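Local coordinates for carbohydrate kinase (PDB 2NWH), which probably transfers a phosphoryl group from ATP to a sugar or related alcohol, as other members of the pfkB (ribokinase-like) family do, at residues Gly32-Glu37 with Thr96-Arg101; Gly41-Ala46 with Ala72-Gln77; Val228-Gly233 with Ser259-Ala264. All coordinates share one frame; numbering follows the deposited sequence. Where two conformers were deposited one is given.

The three contacts follow the chain through a ribokinase-like fold, from its small four-stranded sheet into the large alpha/beta body. Contact 1 spans strands 32-39 and 94-99 of the small sheet, which in ribokinase relatives forms a lid over the sugar site. Contact 2, between helices 41-51 and 66-77, is nested inside the loop closed by contact 1, and strand 32-39 runs almost directly into helix 41-51, so lid and body are joined there; the two centres lie about 21 Å apart. Contact 3, later in sequence, sets helix 255-266 against strand 227-231 of the ten-stranded sheet. It meets contact 2 where Ala45 CA packs on Ser259 OG at 3.5 Å, while the centres of contacts 1 and 3 are about 34 Å apart.

Contact 1: Gly32-Glu37 with Thr96-Arg101; sequences GSWMEE and TAILER
Trp34 reaches from its strand to Thr96 and Ile98 with the far end of its indole, the six-membered ring, doing all the touching. The strand segments run roughly antiparallel, at 140°, but their axes come no closer than 9.1 Å because strand 13-20 lies between them, and the long Trp34 side chain bridges that distance. Trp34 turns CG anti to its carbonyl carbon (chi1 -77°), and the large flat ring then extends to the second strand. Trp34 CH2 meets the methyl CG2 of Thr96 at 3.5 Å, the two side chains crossing at nearly a right angle. In Thr96, with OG1 beside the backbone N (chi1 -57°), the methyl CG2 falls anti to that N and faces the indole. The same CH2 of Trp34 packs on CG1 of Ile98 at 3.8 Å, and Trp34 CZ3 lies 3.6 Å from the backbone O of Ala97. Branched Thr96 and Ile98 suit an extended strand, and both give aliphatic carbon to the ring in a partly buried contact. From the intervening strand 13-20, Arg16 forms a cation-pi contact with Trp34 and a salt bridge with Glu36; on its other side, strand 94-99 pairs with strand 105-111.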
# COMPACT_ATOMS: atom_id res chain seq x y z
N GLY A 32 -8.57 27.11 13.45
CA GLY A 32 -8.74 25.85 12.72
C GLY A 32 -9.25 24.73 13.58
O GLY A 32 -9.44 24.88 14.78
N SER A 33 -9.46 23.58 12.96
CA SER A 33 -9.90 22.41 13.66
C SER A 33 -9.23 21.20 13.03
O SER A 33 -8.85 21.28 11.87
CB SER A 33 -11.43 22.28 13.56
OG SER A 33 -11.87 22.40 12.19
N TRP A 34 -9.07 20.13 13.80
CA TRP A 34 -8.20 18.99 13.44
C TRP A 34 -9.07 17.78 13.12
O TRP A 34 -10.04 17.53 13.88
CB TRP A 34 -7.29 18.62 14.59
CG TRP A 34 -6.19 19.59 14.69
CD1 TRP A 34 -6.11 20.65 15.55
CD2 TRP A 34 -5.03 19.64 13.86
NE1 TRP A 34 -4.94 21.34 15.33
CE2 TRP A 34 -4.25 20.75 14.30
CE3 TRP A 34 -4.54 18.84 12.81
CZ2 TRP A 34 -3.02 21.11 13.69
CZ3 TRP A 34 -3.32 19.18 12.22
CH2 TRP A 34 -2.58 20.34 12.65
N MET A 35 -8.80 17.13 11.98
CA MET A 35 -9.46 15.87 11.63
C MET A 35 -8.33 14.82 11.81
O MET A 35 -7.20 15.07 11.40
CB MET A 35 -9.95 15.93 10.17
CG MET A 35 -11.14 16.93 9.88
SD MET A 35 -11.51 17.47 8.11
CE MET A 35 -9.88 17.92 7.51
N GLU A 36 -8.63 13.68 12.45
CA GLU A 36 -7.59 12.62 12.59
C GLU A 36 -8.09 11.30 11.98
O GLU A 36 -9.27 10.96 12.09
CB GLU A 36 -7.25 12.32 14.05
CG GLU A 36 -6.80 13.41 14.94
CD GLU A 36 -6.24 12.83 16.24
OE1 GLU A 36 -6.68 11.72 16.65
OE2 GLU A 36 -5.35 13.47 16.84
N GLU A 37 -7.21 10.56 11.34
CA GLU A 37 -7.55 9.20 10.95
C GLU A 37 -6.30 8.39 10.77
O GLU A 37 -5.21 8.93 10.71
CB GLU A 37 -8.35 9.17 9.66
CG GLU A 37 -7.67 9.78 8.48
CD GLU A 37 -8.59 9.89 7.27
OE1 GLU A 37 -9.77 10.35 7.37
OE2 GLU A 37 -8.08 9.54 6.19
N THR A 96 1.22 15.26 9.76
CA THR A 96 0.38 16.40 10.19
C THR A 96 0.39 17.45 9.10
O THR A 96 1.45 17.92 8.73
CB THR A 96 0.97 16.98 11.48
OG1 THR A 96 1.06 15.94 12.47
CG2 THR A 96 0.12 18.18 11.97
N ALA A 97 -0.78 17.79 8.54
CA ALA A 97 -0.87 18.80 7.49
C ALA A 97 -1.71 19.97 7.98
O ALA A 97 -2.74 19.79 8.69
CB ALA A 97 -1.51 18.20 6.22
N ILE A 98 -1.33 21.16 7.56
CA ILE A 98 -2.21 22.30 7.77
C ILE A 98 -2.64 22.80 6.38
O ILE A 98 -1.79 23.08 5.52
CB ILE A 98 -1.51 23.35 8.62
CG1 ILE A 98 -1.22 22.81 10.05
CG2 ILE A 98 -2.29 24.69 8.56
CD1 ILE A 98 -0.49 23.81 10.93
N LEU A 99 -3.95 22.91 6.16
CA LEU A 99 -4.55 23.31 4.87
C LEU A 99 -5.31 24.62 5.02
O LEU A 99 -5.87 24.94 6.09
CB LEU A 99 -5.56 22.26 4.40
CG LEU A 99 -5.17 20.90 3.80
CD1 LEU A 99 -4.35 20.11 4.75
CD2 LEU A 99 -6.50 20.18 3.48
N GLU A 100 -5.33 25.38 3.93
CA GLU A 100 -6.18 26.57 3.80
C GLU A 100 -7.63 26.12 3.76
O GLU A 100 -7.91 24.93 3.55
CB GLU A 100 -5.80 27.31 2.52
CG GLU A 100 -4.35 27.86 2.60
CD GLU A 100 -4.08 28.90 1.54
OE1 GLU A 100 -3.50 28.50 0.51
OE2 GLU A 100 -4.43 30.10 1.74
N ARG A 101 -8.56 27.05 3.93
CA ARG A 101 -10.00 26.74 3.88
C ARG A 101 -10.43 26.14 2.53
O ARG A 101 -11.43 25.39 2.44
CB ARG A 101 -10.81 28.03 4.13
CG ARG A 101 -12.21 27.77 4.58
CD ARG A 101 -13.00 29.06 4.56
NE ARG A 101 -14.36 28.86 5.04
CZ ARG A 101 -15.30 29.80 5.06
NH1 ARG A 101 -15.02 31.03 4.66
NH2 ARG A 101 -16.52 29.51 5.53

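Contact 2: Gly41-Ala46 with Ala72-Gln77; sequences GGFNAA and AEAARQ
Segments 41-46 and 72-77, on helices 41-51 and 66-77, are nearest at Phe43 and Ala75, whose CA atoms are 8.0 Å apart, a spacing set by one aromatic ring on one side and small residues on the other. Phe43 supplies the ring. With CG anti to the backbone N (chi1 -174°), the side chain extends from its helix and meets helix 66-77 with its edge. At the far end, Phe43 CZ lies 3.9 Å from the methyl CB of Ala74, which sits in the ring plane. The same Phe43 CZ is 3.5 Å from the backbone N of Ala75. Next to it, Phe43 CE1 packs on CB of Ala75 at 3.8 Å. Alanine suits both places because a single methyl lets the ring come right up to the helix backbone. CB of Glu73 points away from helix 41-51, and its carboxylate joins a neighbour on its own helix: Arg76 NH2 makes a salt bridge to Glu73 OE1 at 2.7 Å, reaching the anti side of that oxygen. Ile58 and Ala38 also touch Phe43. The chemistry is thus divided: the join between the helices is made by side chains that are all hydrocarbon, with the ring edge also against the backbone N of Ala75, whereas the charged groups pair along one helix.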
# COMPACT_ATOMS: atom_id res chain seq x y z
N GLY A 41 0.88 3.21 3.98
CA GLY A 41 0.67 2.34 2.81
C GLY A 41 0.28 0.92 3.21
O GLY A 41 -0.76 0.38 2.78
N GLY A 42 1.12 0.30 4.04
CA GLY A 42 0.82 -1.07 4.49
C GLY A 42 -0.49 -1.17 5.23
O GLY A 42 -1.29 -2.09 4.98
N PHE A 43 -0.74 -0.24 6.16
CA PHE A 43 -1.99 -0.28 6.91
C PHE A 43 -3.23 -0.13 6.00
O PHE A 43 -4.24 -0.86 6.17
CB PHE A 43 -2.01 0.89 7.90
CG PHE A 43 -3.18 0.88 8.83
CD1 PHE A 43 -3.19 0.03 9.93
CD2 PHE A 43 -4.24 1.76 8.65
CE1 PHE A 43 -4.28 0.03 10.81
CE2 PHE A 43 -5.32 1.76 9.55
CZ PHE A 43 -5.32 0.91 10.61
N ASN A 44 -3.15 0.78 5.05
CA ASN A 44 -4.29 1.03 4.14
C ASN A 44 -4.53 -0.23 3.27
O ASN A 44 -5.68 -0.67 3.08
CB ASN A 44 -4.02 2.28 3.29
CG ASN A 44 -4.17 3.58 4.09
OD1 ASN A 44 -4.72 3.58 5.17
ND2 ASN A 44 -3.63 4.66 3.58
N ALA A 45 -3.43 -0.84 2.80
CA ALA A 45 -3.59 -2.07 2.02
C ALA A 45 -4.18 -3.19 2.89
O ALA A 45 -5.00 -3.99 2.43
CB ALA A 45 -2.24 -2.48 1.38
N ALA A 46 -3.78 -3.25 4.18
CA ALA A 46 -4.28 -4.30 5.09
C ALA A 46 -5.77 -4.16 5.23
O ALA A 46 -6.48 -5.16 5.13
CB ALA A 46 -3.64 -4.19 6.49
N ALA A 72 -5.03 1.38 16.10
CA ALA A 72 -5.55 0.09 16.51
C ALA A 72 -7.08 -0.01 16.30
O ALA A 72 -7.59 -1.02 15.78
CB ALA A 72 -5.17 -0.18 17.96
N GLU A 73 -7.81 1.03 16.67
CA GLU A 73 -9.27 1.03 16.51
C GLU A 73 -9.69 0.98 15.04
O GLU A 73 -10.69 0.30 14.69
CB GLU A 73 -9.88 2.25 17.18
CG GLU A 73 -11.41 2.43 16.95
CD GLU A 73 -12.27 1.31 17.57
OE1 GLU A 73 -11.87 0.71 18.60
OE2 GLU A 73 -13.37 1.05 17.03
N ALA A 74 -8.99 1.74 14.20
CA ALA A 74 -9.27 1.75 12.76
C ALA A 74 -8.98 0.35 12.18
O ALA A 74 -9.70 -0.11 11.28
CB ALA A 74 -8.44 2.78 12.04
N ALA A 75 -7.92 -0.30 12.67
CA ALA A 75 -7.65 -1.71 12.32
C ALA A 75 -8.87 -2.60 12.66
O ALA A 75 -9.39 -3.31 11.80
CB ALA A 75 -6.35 -2.24 13.03
N ARG A 76 -9.32 -2.55 13.92
CA ARG A 76 -10.46 -3.35 14.36
C ARG A 76 -11.72 -3.05 13.57
O ARG A 76 -12.46 -4.00 13.22
CB ARG A 76 -10.68 -3.18 15.85
CG ARG A 76 -9.53 -3.77 16.65
CD ARG A 76 -9.89 -3.83 18.11
NE ARG A 76 -10.21 -2.50 18.62
CZ ARG A 76 -9.33 -1.68 19.19
NH1 ARG A 76 -8.06 -2.03 19.29
NH2 ARG A 76 -9.72 -0.51 19.66
N GLN A 77 -11.96 -1.78 13.23
CA GLN A 77 -13.14 -1.40 12.44
C GLN A 77 -13.15 -2.06 11.06
O GLN A 77 -14.21 -2.33 10.49
CB GLN A 77 -13.22 0.12 12.31
CG GLN A 77 -13.55 0.78 13.64
CD GLN A 77 -14.98 0.52 14.06
OE1 GLN A 77 -15.92 0.91 13.37
NE2 GLN A 77 -15.15 -0.15 15.20

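Contact 3: Val228-Gly233 with Ser259-Ala264; sequences VVAFNG and SGYLAA
In the alpha/beta body of this ribokinase-like fold, the phenol end of Tyr261 on helix 255-266 lies against Ala230 of strand 227-231, a helix-on-sheet contact. The apolar pair is CB of Ala230 with CE1 of Tyr261, 3.7 Å apart; the hydroxyl OH of Tyr261 also lies 3.5 Å from CB of Ala230, which points toward the helix. A chi1 of -172° swings the ring of Tyr261 away from the backbone N and sends it from the helix toward the strand. The nearest CA atoms, those of Ala230 and Tyr261, are 9.3 Å apart. The short side chain of alanine suits the place, letting the phenol end lie close to the strand, and the tyrosine is long enough to span the distance from the helix. Val220 of strand 219-223 and Ile271 and Ala274 of helix 271-286 also touch the Tyr261 side chain. Phe231 alternates with Ala230 along the strand, so its side chain leaves on the other face of the sheet, where Pro208 and Leu211 of helix 207-213 receive it.

The polar part passes through water. Tyr261 OH and the carbonyl O of Phe231, 4.4 Å apart, are bridged by one water molecule. That water donates to Phe231 O at 2.9 Å, and its oxygen lies 2.7 Å from Tyr261 OH, in the plane of the ring.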
# COMPACT_ATOMS: atom_id res chain seq x y z
N VAL A 228 -1.56 1.01 -17.20
CA VAL A 228 -1.04 0.08 -16.17
C VAL A 228 -0.42 -1.13 -16.84
O VAL A 228 -0.99 -1.68 -17.77
CB VAL A 228 -2.15 -0.46 -15.24
CG1 VAL A 228 -1.51 -1.07 -13.97
CG2 VAL A 228 -3.18 0.61 -14.89
N VAL A 229 0.75 -1.55 -16.34
CA VAL A 229 1.39 -2.78 -16.78
C VAL A 229 1.51 -3.75 -15.59
O VAL A 229 1.80 -3.32 -14.46
CB VAL A 229 2.75 -2.49 -17.49
CG1 VAL A 229 3.78 -1.89 -16.53
CG2 VAL A 229 3.30 -3.72 -18.21
N ALA A 230 1.22 -5.03 -15.82
CA ALA A 230 1.40 -6.08 -14.81
C ALA A 230 2.29 -7.16 -15.39
O ALA A 230 2.23 -7.40 -16.60
CB ALA A 230 0.09 -6.66 -14.39
N PHE A 231 3.13 -7.77 -14.58
CA PHE A 231 4.00 -8.85 -15.06
C PHE A 231 4.29 -9.89 -13.99
O PHE A 231 4.16 -9.62 -12.78
CB PHE A 231 5.28 -8.30 -15.70
CG PHE A 231 6.26 -7.68 -14.74
CD1 PHE A 231 7.40 -8.38 -14.33
CD2 PHE A 231 6.08 -6.37 -14.27
CE1 PHE A 231 8.34 -7.80 -13.43
CE2 PHE A 231 6.99 -5.78 -13.36
CZ PHE A 231 8.12 -6.49 -12.94
N ASN A 232 4.67 -11.09 -14.44
CA ASN A 232 5.16 -12.15 -13.54
C ASN A 232 6.31 -12.82 -14.27
O ASN A 232 6.87 -12.23 -15.19
CB ASN A 232 4.06 -13.15 -13.19
CG ASN A 232 3.51 -13.86 -14.42
OD1 ASN A 232 4.20 -13.96 -15.44
ND2 ASN A 232 2.27 -14.34 -14.34
N GLY A 233 6.65 -14.06 -13.90
CA GLY A 233 7.86 -14.73 -14.41
C GLY A 233 7.96 -14.92 -15.92
O GLY A 233 9.06 -15.09 -16.48
N SER A 259 -4.24 -3.74 -3.43
CA SER A 259 -5.14 -4.64 -2.75
C SER A 259 -5.97 -5.45 -3.71
O SER A 259 -6.15 -6.63 -3.48
CB SER A 259 -6.04 -3.84 -1.83
OG SER A 259 -5.16 -3.07 -1.01
N GLY A 260 -6.49 -4.81 -4.77
CA GLY A 260 -7.36 -5.50 -5.72
C GLY A 260 -6.57 -6.50 -6.54
O GLY A 260 -7.02 -7.62 -6.77
N TYR A 261 -5.37 -6.09 -6.94
CA TYR A 261 -4.50 -6.99 -7.71
C TYR A 261 -4.04 -8.18 -6.88
O TYR A 261 -4.17 -9.33 -7.30
CB TYR A 261 -3.29 -6.20 -8.23
CG TYR A 261 -2.43 -6.99 -9.18
CD1 TYR A 261 -2.66 -6.93 -10.56
CD2 TYR A 261 -1.40 -7.83 -8.70
CE1 TYR A 261 -1.87 -7.65 -11.45
CE2 TYR A 261 -0.59 -8.56 -9.60
CZ TYR A 261 -0.85 -8.47 -10.97
OH TYR A 261 -0.08 -9.16 -11.89
N LEU A 262 -3.53 -7.92 -5.67
CA LEU A 262 -3.05 -8.97 -4.80
C LEU A 262 -4.20 -9.87 -4.40
O LEU A 262 -4.03 -11.08 -4.39
CB LEU A 262 -2.36 -8.34 -3.58
CG LEU A 262 -1.73 -9.28 -2.57
CD1 LEU A 262 -0.63 -10.01 -3.32
CD2 LEU A 262 -1.16 -8.43 -1.46
N ALA A 263 -5.39 -9.31 -4.15
CA ALA A 263 -6.55 -10.16 -3.87
C ALA A 263 -6.83 -11.11 -5.00
O ALA A 263 -7.12 -12.29 -4.77
CB ALA A 263 -7.78 -9.36 -3.56
N ALA A 264 -6.75 -10.61 -6.25
CA ALA A 264 -6.95 -11.48 -7.42
C ALA A 264 -5.90 -12.60 -7.54
O ALA A 264 -6.26 -13.74 -7.81
CB ALA A 264 -7.05 -10.68 -8.69
O HOH W 1 2.17 -10.31 -10.84